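Local coordinates for protein D-glycero-alpha-D-manno-heptose 7-phosphate kinase (Campylobacter jejuni subsp. jejuni, PDB 4N3O) that phosphorylates D-glycero-alpha-D-manno-heptose 7-phosphate at C-1 with ATP, an early step in making the GDP-heptose used for capsule polysaccharide, at residues H45-D59 against P99-P111. Sequence-based numbering, arbitrary orientation. Where two conformers were deposited one is given.
Sequences HCTLIKREDGKIIFD and PLSFSLHTYSDVP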
ATOM      1  N   HIS A  45     -13.352  -1.504   4.354  1.00 35.33           N
ATOM      2  CA  HIS A  45     -14.045  -1.710   3.104  1.00 34.60           C
ATOM      3  C   HIS A  45     -15.517  -1.860   3.395  1.00 33.46           C
ATOM      4  O   HIS A  45     -15.890  -2.556   4.317  1.00 36.54           O
ATOM      5  CB  HIS A  45     -13.534  -2.992   2.422  1.00 33.89           C
ATOM      6  CG  HIS A  45     -12.044  -3.090   2.368  1.00 37.13           C
ATOM      7  ND1 HIS A  45     -11.313  -2.670   1.282  1.00 37.55           N
ATOM      8  CD2 HIS A  45     -11.142  -3.533   3.282  1.00 39.65           C
ATOM      9  CE1 HIS A  45     -10.024  -2.852   1.524  1.00 39.45           C
ATOM     10  NE2 HIS A  45      -9.895  -3.380   2.728  1.00 39.25           N
ATOM     11  N   CYS A  46     -16.349  -1.196   2.603  0.60 33.75           N
ATOM     12  CA  CYS A  46     -17.797  -1.276   2.755  0.60 36.59           C
ATOM     13  C   CYS A  46     -18.469  -1.507   1.419  0.60 37.50           C
ATOM     14  O   CYS A  46     -18.114  -0.879   0.425  0.60 37.73           O
ATOM     15  CB  CYS A  46     -18.372   0.020   3.342  0.60 37.21           C
ATOM     16  SG  CYS A  46     -17.812   0.401   5.014  0.60 37.57           S
ATOM     17  N   THR A  47     -19.434  -2.418   1.408  1.00 37.09           N
ATOM     18  CA  THR A  47     -20.247  -2.680   0.233  1.00 38.47           C
ATOM     19  C   THR A  47     -21.719  -2.523   0.662  1.00 41.63           C
ATOM     20  O   THR A  47     -22.156  -3.119   1.660  1.00 40.83           O
ATOM     21  CB  THR A  47     -20.023  -4.077  -0.341  1.00 37.43           C
ATOM     22  OG1 THR A  47     -18.766  -4.111  -1.005  1.00 40.80           O
ATOM     23  CG2 THR A  47     -21.068  -4.401  -1.346  1.00 40.11           C
ATOM     24  N   LEU A  48     -22.476  -1.735  -0.091  1.00 41.16           N
ATOM     25  CA  LEU A  48     -23.892  -1.533   0.214  1.00 42.92           C
ATOM     26  C   LEU A  48     -24.694  -1.963  -0.997  1.00 44.09           C
ATOM     27  O   LEU A  48     -24.539  -1.381  -2.079  1.00 44.83           O
ATOM     28  CB  LEU A  48     -24.171  -0.068   0.551  1.00 43.50           C
ATOM     29  CG  LEU A  48     -25.554   0.314   1.107  1.00 45.14           C
ATOM     30  CD1 LEU A  48     -25.535   1.764   1.553  1.00 45.73           C
ATOM     31  CD2 LEU A  48     -26.665   0.097   0.097  1.00 47.45           C
ATOM     32  N   ILE A  49     -25.542  -2.978  -0.819  1.00 44.50           N
ATOM     33  CA  ILE A  49     -26.358  -3.499  -1.922  1.00 48.49           C
ATOM     34  C   ILE A  49     -27.851  -3.294  -1.703  1.00 49.91           C
ATOM     35  O   ILE A  49     -28.428  -3.786  -0.729  1.00 49.00           O
ATOM     36  CB  ILE A  49     -26.126  -5.012  -2.160  1.00 47.42           C
ATOM     37  CG1 ILE A  49     -24.629  -5.334  -2.238  1.00 44.45           C
ATOM     38  CG2 ILE A  49     -26.808  -5.468  -3.449  1.00 46.60           C
ATOM     39  CD1 ILE A  49     -24.346  -6.815  -2.282  1.00 44.14           C
ATOM     40  N   LYS A  50     -28.469  -2.578  -2.635  1.00 55.22           N
ATOM     41  CA  LYS A  50     -29.902  -2.352  -2.599  1.00 60.31           C
ATOM     42  C   LYS A  50     -30.617  -3.674  -2.836  1.00 63.48           C
ATOM     43  O   LYS A  50     -30.201  -4.476  -3.680  1.00 60.79           O
ATOM     44  CB  LYS A  50     -30.326  -1.342  -3.669  1.00 64.58           C
ATOM     45  CG  LYS A  50     -31.838  -1.115  -3.710  1.00 69.37           C
ATOM     46  CD  LYS A  50     -32.259  -0.056  -4.722  1.00 73.35           C
ATOM     47  CE  LYS A  50     -33.777   0.118  -4.721  1.00 79.19           C
ATOM     48  NZ  LYS A  50     -34.216   1.240  -5.588  1.00 81.66           N
ATOM     49  N   ARG A  51     -31.676  -3.903  -2.072  1.00 70.03           N
ATOM     50  CA  ARG A  51     -32.486  -5.117  -2.208  1.00 77.58           C
ATOM     51  C   ARG A  51     -33.969  -4.747  -2.070  1.00 85.01           C
ATOM     52  O   ARG A  51     -34.320  -3.863  -1.294  1.00 85.96           O
ATOM     53  CB  ARG A  51     -32.035  -6.190  -1.206  1.00 75.00           C
ATOM     54  CG  ARG A  51     -31.930  -5.717   0.228  1.00 71.94           C
ATOM     55  CD  ARG A  51     -31.207  -6.722   1.122  1.00 68.65           C
ATOM     56  NE  ARG A  51     -31.986  -7.930   1.375  1.00 72.42           N
ATOM     57  CZ  ARG A  51     -31.860  -9.092   0.737  1.00 74.15           C
ATOM     58  NH1 ARG A  51     -30.955  -9.264  -0.217  1.00 73.23           N
ATOM     59  NH2 ARG A  51     -32.646 -10.103   1.074  1.00 76.81           N
ATOM     60  N   GLU A  52     -34.830  -5.406  -2.839  1.00 90.18           N
ATOM     61  CA  GLU A  52     -36.255  -5.080  -2.832  1.00 93.05           C
ATOM     62  C   GLU A  52     -37.095  -6.174  -2.212  1.00 89.17           C
ATOM     63  O   GLU A  52     -37.853  -6.844  -2.894  1.00 95.95           O
ATOM     64  CB  GLU A  52     -36.728  -4.787  -4.257  1.00 96.47           C
ATOM     65  CG  GLU A  52     -35.938  -3.670  -4.923  1.00 99.46           C
ATOM     66  CD  GLU A  52     -36.412  -3.357  -6.327  1.00106.87           C
ATOM     67  OE1 GLU A  52     -37.617  -3.543  -6.612  1.00114.82           O
ATOM     68  OE2 GLU A  52     -35.577  -2.903  -7.141  1.00103.22           O
ATOM     69  N   ASP A  53     -36.941  -6.349  -0.906  1.00 84.95           N
ATOM     70  CA  ASP A  53     -37.706  -7.345  -0.166  1.00 81.81           C
ATOM     71  C   ASP A  53     -37.988  -6.845   1.255  1.00 80.79           C
ATOM     72  O   ASP A  53     -38.288  -7.629   2.153  1.00 81.72           O
ATOM     73  CB  ASP A  53     -36.955  -8.674  -0.118  1.00 81.47           C
ATOM     74  CG  ASP A  53     -35.640  -8.569   0.620  1.00 83.20           C
ATOM     75  OD1 ASP A  53     -35.064  -7.455   0.658  1.00 82.38           O
ATOM     76  OD2 ASP A  53     -35.179  -9.600   1.157  1.00 83.16           O
ATOM     77  N   GLY A  54     -37.881  -5.535   1.455  1.00 77.77           N
ATOM     78  CA  GLY A  54     -38.143  -4.945   2.759  1.00 76.56           C
ATOM     79  C   GLY A  54     -37.259  -5.469   3.870  1.00 74.83           C
ATOM     80  O   GLY A  54     -37.678  -5.523   5.023  1.00 75.00           O
ATOM     81  N   LYS A  55     -36.042  -5.872   3.522  1.00 73.26           N
ATOM     82  CA  LYS A  55     -35.073  -6.358   4.508  1.00 73.79           C
ATOM     83  C   LYS A  55     -33.876  -5.426   4.652  1.00 66.89           C
ATOM     84  O   LYS A  55     -33.509  -4.703   3.735  1.00 62.01           O
ATOM     85  CB  LYS A  55     -34.571  -7.768   4.163  1.00 78.19           C
ATOM     86  CG  LYS A  55     -35.314  -8.919   4.825  1.00 86.82           C
ATOM     87  CD  LYS A  55     -36.810  -8.910   4.559  1.00 94.87           C
ATOM     88  CE  LYS A  55     -37.484 -10.101   5.224  1.00100.26           C
ATOM     89  NZ  LYS A  55     -37.226 -10.136   6.691  1.00102.20           N
ATOM     90  N   ILE A  56     -33.287  -5.455   5.835  1.00 61.22           N
ATOM     91  CA  ILE A  56     -32.111  -4.686   6.129  1.00 59.62           C
ATOM     92  C   ILE A  56     -31.123  -5.653   6.777  1.00 59.89           C
ATOM     93  O   ILE A  56     -31.405  -6.221   7.834  1.00 56.78           O
ATOM     94  CB  ILE A  56     -32.406  -3.491   7.055  1.00 59.03           C
ATOM     95  CG1 ILE A  56     -33.207  -2.422   6.295  1.00 60.76           C
ATOM     96  CG2 ILE A  56     -31.113  -2.892   7.568  1.00 56.96           C
ATOM     97  CD1 ILE A  56     -33.630  -1.244   7.149  1.00 59.85           C
ATOM     98  N   ILE A  57     -29.972  -5.827   6.130  1.00 55.97           N
ATOM     99  CA  ILE A  57     -28.937  -6.734   6.598  1.00 56.00           C
ATOM    100  C   ILE A  57     -27.642  -5.983   6.882  1.00 51.30           C
ATOM    101  O   ILE A  57     -27.222  -5.141   6.093  1.00 50.01           O
ATOM    102  CB  ILE A  57     -28.685  -7.819   5.531  1.00 59.84           C
ATOM    103  CG1 ILE A  57     -29.981  -8.614   5.309  1.00 63.56           C
ATOM    104  CG2 ILE A  57     -27.530  -8.736   5.929  1.00 57.87           C
ATOM    105  CD1 ILE A  57     -29.901  -9.638   4.202  1.00 66.23           C
ATOM    106  N   PHE A  58     -27.041  -6.268   8.027  1.00 49.48           N
ATOM    107  CA  PHE A  58     -25.771  -5.692   8.411  1.00 48.78           C
ATOM    108  C   PHE A  58     -24.840  -6.886   8.555  1.00 51.49           C
ATOM    109  O   PHE A  58     -25.111  -7.768   9.380  1.00 51.84           O
ATOM    110  CB  PHE A  58     -25.863  -4.948   9.745  1.00 51.62           C
ATOM    111  CG  PHE A  58     -26.780  -3.754   9.734  1.00 52.68           C
ATOM    112  CD1 PHE A  58     -26.649  -2.766   8.769  1.00 53.10           C
ATOM    113  CD2 PHE A  58     -27.686  -3.555  10.759  1.00 55.48           C
ATOM    114  CE1 PHE A  58     -27.458  -1.645   8.787  1.00 54.54           C
ATOM    115  CE2 PHE A  58     -28.502  -2.435  10.782  1.00 56.27           C
ATOM    116  CZ  PHE A  58     -28.392  -1.485   9.794  1.00 55.49           C
ATOM    117  N   ASP A  59     -23.752  -6.910   7.773  1.00 50.03           N
ATOM    118  CA  ASP A  59     -22.826  -8.043   7.736  1.00 49.24           C
ATOM    119  C   ASP A  59     -21.367  -7.635   7.959  1.00 46.71           C
ATOM    120  O   ASP A  59     -20.743  -7.022   7.105  1.00 44.00           O
ATOM    121  CB  ASP A  59     -22.971  -8.740   6.387  1.00 50.55           C
ATOM    122  CG  ASP A  59     -22.041  -9.933   6.231  1.00 55.29           C
ATOM    123  OD1 ASP A  59     -21.602 -10.516   7.250  1.00 57.33           O
ATOM    124  OD2 ASP A  59     -21.767 -10.299   5.069  1.00 54.80           O
ATOM    125  N   PRO A  99     -38.406   4.379   5.112  1.00 66.72           N
ATOM    126  CA  PRO A  99     -37.533   3.229   5.304  1.00 62.69           C
ATOM    127  C   PRO A  99     -36.757   2.868   4.030  1.00 63.77           C
ATOM    128  O   PRO A  99     -37.138   3.268   2.930  1.00 63.36           O
ATOM    129  CB  PRO A  99     -38.500   2.097   5.674  1.00 65.03           C
ATOM    130  CG  PRO A  99     -39.837   2.734   5.893  1.00 66.76           C
ATOM    131  CD  PRO A  99     -39.831   4.007   5.121  1.00 66.89           C
ATOM    132  N   LEU A 100     -35.671   2.122   4.193  1.00 61.49           N
ATOM    133  CA  LEU A 100     -34.840   1.709   3.066  1.00 60.60           C
ATOM    134  C   LEU A 100     -34.564   0.220   3.186  1.00 59.77           C
ATOM    135  O   LEU A 100     -34.562  -0.330   4.300  1.00 58.04           O
ATOM    136  CB  LEU A 100     -33.520   2.482   3.076  1.00 56.36           C
ATOM    137  CG  LEU A 100     -33.633   4.010   3.134  1.00 54.06           C
ATOM    138  CD1 LEU A 100     -32.268   4.596   3.463  1.00 52.22           C
ATOM    139  CD2 LEU A 100     -34.195   4.595   1.842  1.00 52.84           C
ATOM    140  N   SER A 101     -34.332  -0.431   2.048  1.00 57.78           N
ATOM    141  CA  SER A 101     -34.047  -1.869   2.043  1.00 57.29           C
ATOM    142  C   SER A 101     -32.687  -2.114   1.375  1.00 51.88           C
ATOM    143  O   SER A 101     -32.476  -1.735   0.223  1.00 51.07           O
ATOM    144  CB  SER A 101     -35.182  -2.629   1.355  1.00 59.11           C
ATOM    145  OG  SER A 101     -35.037  -4.035   1.514  1.00 61.90           O
ATOM    146  N   PHE A 102     -31.775  -2.758   2.103  1.00 48.67           N
ATOM    147  CA  PHE A 102     -30.411  -2.956   1.627  1.00 48.63           C
ATOM    148  C   PHE A 102     -29.646  -3.892   2.526  1.00 49.36           C
ATOM    149  O   PHE A 102     -30.103  -4.201   3.628  1.00 49.45           O
ATOM    150  CB  PHE A 102     -29.669  -1.624   1.722  1.00 48.01           C
ATOM    151  CG  PHE A 102     -29.535  -1.130   3.146  1.00 47.25           C
ATOM    152  CD1 PHE A 102     -30.525  -0.348   3.719  1.00 48.94           C
ATOM    153  CD2 PHE A 102     -28.455  -1.511   3.927  1.00 45.84           C
ATOM    154  CE1 PHE A 102     -30.427   0.068   5.038  1.00 51.63           C
ATOM    155  CE2 PHE A 102     -28.339  -1.085   5.240  1.00 48.48           C
ATOM    156  CZ  PHE A 102     -29.324  -0.295   5.801  1.00 50.51           C
ATOM    157  N   SER A 103     -28.459  -4.299   2.063  1.00 48.76           N
ATOM    158  CA  SER A 103     -27.528  -5.109   2.853  1.00 47.52           C
ATOM    159  C   SER A 103     -26.215  -4.328   2.890  1.00 47.84           C
ATOM    160  O   SER A 103     -25.802  -3.780   1.882  1.00 46.67           O
ATOM    161  CB  SER A 103     -27.308  -6.490   2.252  1.00 49.44           C
ATOM    162  OG  SER A 103     -26.615  -6.424   1.023  1.00 47.94           O
ATOM    163  N   LEU A 104     -25.582  -4.275   4.058  1.00 47.03           N
ATOM    164  CA  LEU A 104     -24.353  -3.538   4.265  1.00 42.73           C
ATOM    165  C   LEU A 104     -23.289  -4.515   4.751  1.00 45.48           C
ATOM    166  O   LEU A 104     -23.490  -5.190   5.768  1.00 48.13           O
ATOM    167  CB  LEU A 104     -24.578  -2.450   5.316  1.00 43.42           C
ATOM    168  CG  LEU A 104     -23.373  -1.573   5.646  1.00 43.39           C
ATOM    169  CD1 LEU A 104     -22.999  -0.756   4.422  1.00 43.41           C
ATOM    170  CD2 LEU A 104     -23.647  -0.675   6.834  1.00 43.86           C
ATOM    171  N   HIS A 105     -22.158  -4.586   4.041  1.00 39.77           N
ATOM    172  CA  HIS A 105     -21.114  -5.543   4.389  1.00 41.71           C
ATOM    173  C   HIS A 105     -19.818  -4.789   4.622  1.00 41.28           C
ATOM    174  O   HIS A 105     -19.456  -3.970   3.797  1.00 44.73           O
ATOM    175  CB  HIS A 105     -20.932  -6.536   3.233  1.00 41.90           C
ATOM    176  CG  HIS A 105     -22.214  -7.081   2.686  1.00 41.12           C
ATOM    177  ND1 HIS A 105     -22.690  -8.332   3.007  1.00 45.66           N
ATOM    178  CD2 HIS A 105     -23.119  -6.543   1.832  1.00 41.47           C
ATOM    179  CE1 HIS A 105     -23.829  -8.548   2.368  1.00 44.54           C
ATOM    180  NE2 HIS A 105     -24.109  -7.477   1.645  1.00 44.40           N
ATOM    181  N   THR A 106     -19.111  -5.058   5.720  1.00 42.54           N
ATOM    182  CA  THR A 106     -17.861  -4.335   6.004  1.00 43.12           C
ATOM    183  C   THR A 106     -16.768  -5.190   6.617  1.00 44.99           C
ATOM    184  O   THR A 106     -17.035  -6.254   7.177  1.00 41.66           O
ATOM    185  CB  THR A 106     -18.090  -3.222   7.028  1.00 45.18           C
ATOM    186  OG1 THR A 106     -18.463  -3.801   8.281  1.00 45.51           O
ATOM    187  CG2 THR A 106     -19.180  -2.301   6.579  1.00 50.31           C
ATOM    188  N   TYR A 107     -15.531  -4.704   6.522  1.00 43.16           N
ATOM    189  CA  TYR A 107     -14.393  -5.377   7.163  1.00 42.65           C
ATOM    190  C   TYR A 107     -13.170  -4.475   7.113  1.00 42.13           C
ATOM    191  O   TYR A 107     -13.025  -3.638   6.212  1.00 41.80           O
ATOM    192  CB  TYR A 107     -14.080  -6.771   6.562  1.00 43.90           C
ATOM    193  CG  TYR A 107     -13.262  -6.773   5.294  1.00 42.56           C
ATOM    194  CD1 TYR A 107     -13.862  -6.667   4.060  1.00 40.22           C
ATOM    195  CD2 TYR A 107     -11.882  -6.895   5.343  1.00 48.73           C
ATOM    196  CE1 TYR A 107     -13.117  -6.666   2.905  1.00 42.18           C
ATOM    197  CE2 TYR A 107     -11.119  -6.910   4.185  1.00 46.89           C
ATOM    198  CZ  TYR A 107     -11.746  -6.787   2.971  1.00 45.15           C
ATOM    199  OH  TYR A 107     -10.997  -6.769   1.814  1.00 52.78           O
ATOM    200  N   SER A 108     -12.291  -4.665   8.081  1.00 43.05           N
ATOM    201  CA  SER A 108     -11.093  -3.861   8.208  1.00 44.19           C
ATOM    202  C   SER A 108      -9.863  -4.642   7.865  1.00 43.76           C
ATOM    203  O   SER A 108      -9.828  -5.841   8.072  1.00 47.54           O
ATOM    204  CB  SER A 108     -10.955  -3.382   9.655  1.00 44.58           C
ATOM    205  OG  SER A 108      -9.663  -2.810   9.855  1.00 42.86           O
ATOM    206  N   ASP A 109      -8.836  -3.961   7.358  1.00 44.29           N
ATOM    207  CA  ASP A 109      -7.559  -4.638   7.061  1.00 42.56           C
ATOM    208  C   ASP A 109      -6.748  -4.939   8.319  1.00 46.44           C
ATOM    209  O   ASP A 109      -5.784  -5.697   8.252  1.00 49.95           O
ATOM    210  CB  ASP A 109      -6.698  -3.802   6.123  1.00 40.52           C
ATOM    211  CG  ASP A 109      -7.216  -3.789   4.726  1.00 38.49           C
ATOM    212  OD1 ASP A 109      -7.884  -4.758   4.357  1.00 42.05           O
ATOM    213  OD2 ASP A 109      -6.954  -2.823   3.985  1.00 37.50           O
ATOM    214  N   VAL A 110      -7.125  -4.338   9.448  1.00 47.54           N
ATOM    215  CA  VAL A 110      -6.419  -4.552  10.704  1.00 52.98           C
ATOM    216  C   VAL A 110      -7.376  -5.079  11.762  1.00 53.66           C
ATOM    217  O   VAL A 110      -8.552  -4.776  11.722  1.00 51.39           O
ATOM    218  CB  VAL A 110      -5.759  -3.266  11.242  1.00 53.20           C
ATOM    219  CG1 VAL A 110      -4.913  -2.612  10.157  1.00 53.17           C
ATOM    220  CG2 VAL A 110      -6.805  -2.288  11.761  1.00 52.79           C
ATOM    221  N   PRO A 111      -6.854  -5.852  12.726  1.00 63.52           N
ATOM    222  CA  PRO A 111      -7.662  -6.441  13.792  1.00 68.74           C
ATOM    223  C   PRO A 111      -8.291  -5.435  14.759  1.00 70.92           C
ATOM    224  O   PRO A 111      -7.871  -4.267  14.853  1.00 63.14           O
ATOM    225  CB  PRO A 111      -6.656  -7.329  14.565  1.00 73.22           C
ATOM    226  CG  PRO A 111      -5.452  -7.447  13.690  1.00 72.71           C
ATOM    227  CD  PRO A 111      -5.425  -6.192  12.873  1.00 69.53           C
TER
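His105 and Asp59 meet on a sheet in which strand 102-108 lies between strands 45-50 and 55-59 and pairs with both, antiparallel to the first and parallel to the second, within the N-terminal domain of a GHMP kinase. The two flanking strands are joined by a loop that passes the start of the central one, a worked example of one strand bonding antiparallel on one edge and parallel on the other. ND1 of His105 gives its proton in the ring plane to the anti lone pair of Asp59 OD2 in a nearly straight bond of 3.0 Å, the carboxylate standing almost upright to the ring at 81°. Across the ring, NE2 of His105 hydrogen-bonds Ser103 OG at 2.8 Å, so both ring nitrogens are engaged and the imidazole's rotation is fixed. Thr311 of the second subunit packs on this histidine.

On the same face, His45 and Tyr107 form an offset stack, planes 20° apart, with His45 CD2 over the phenol near CZ. His45 NE2 points along its ring plane to Asp109 OD1 at 2.9 Å, from above the carboxylate plane.

The other face is mostly apolar and turned toward helix 82-96. Phe102 CG lies between its backbone N and carbonyl carbon (chi1 64°), which brings CZ to 3.6 Å from Ile56 CG2, while CE2 meets Phe58 CE1. At the loop, Ser101 OG donates to a lone pair of Lys55 O at 2.8 Å.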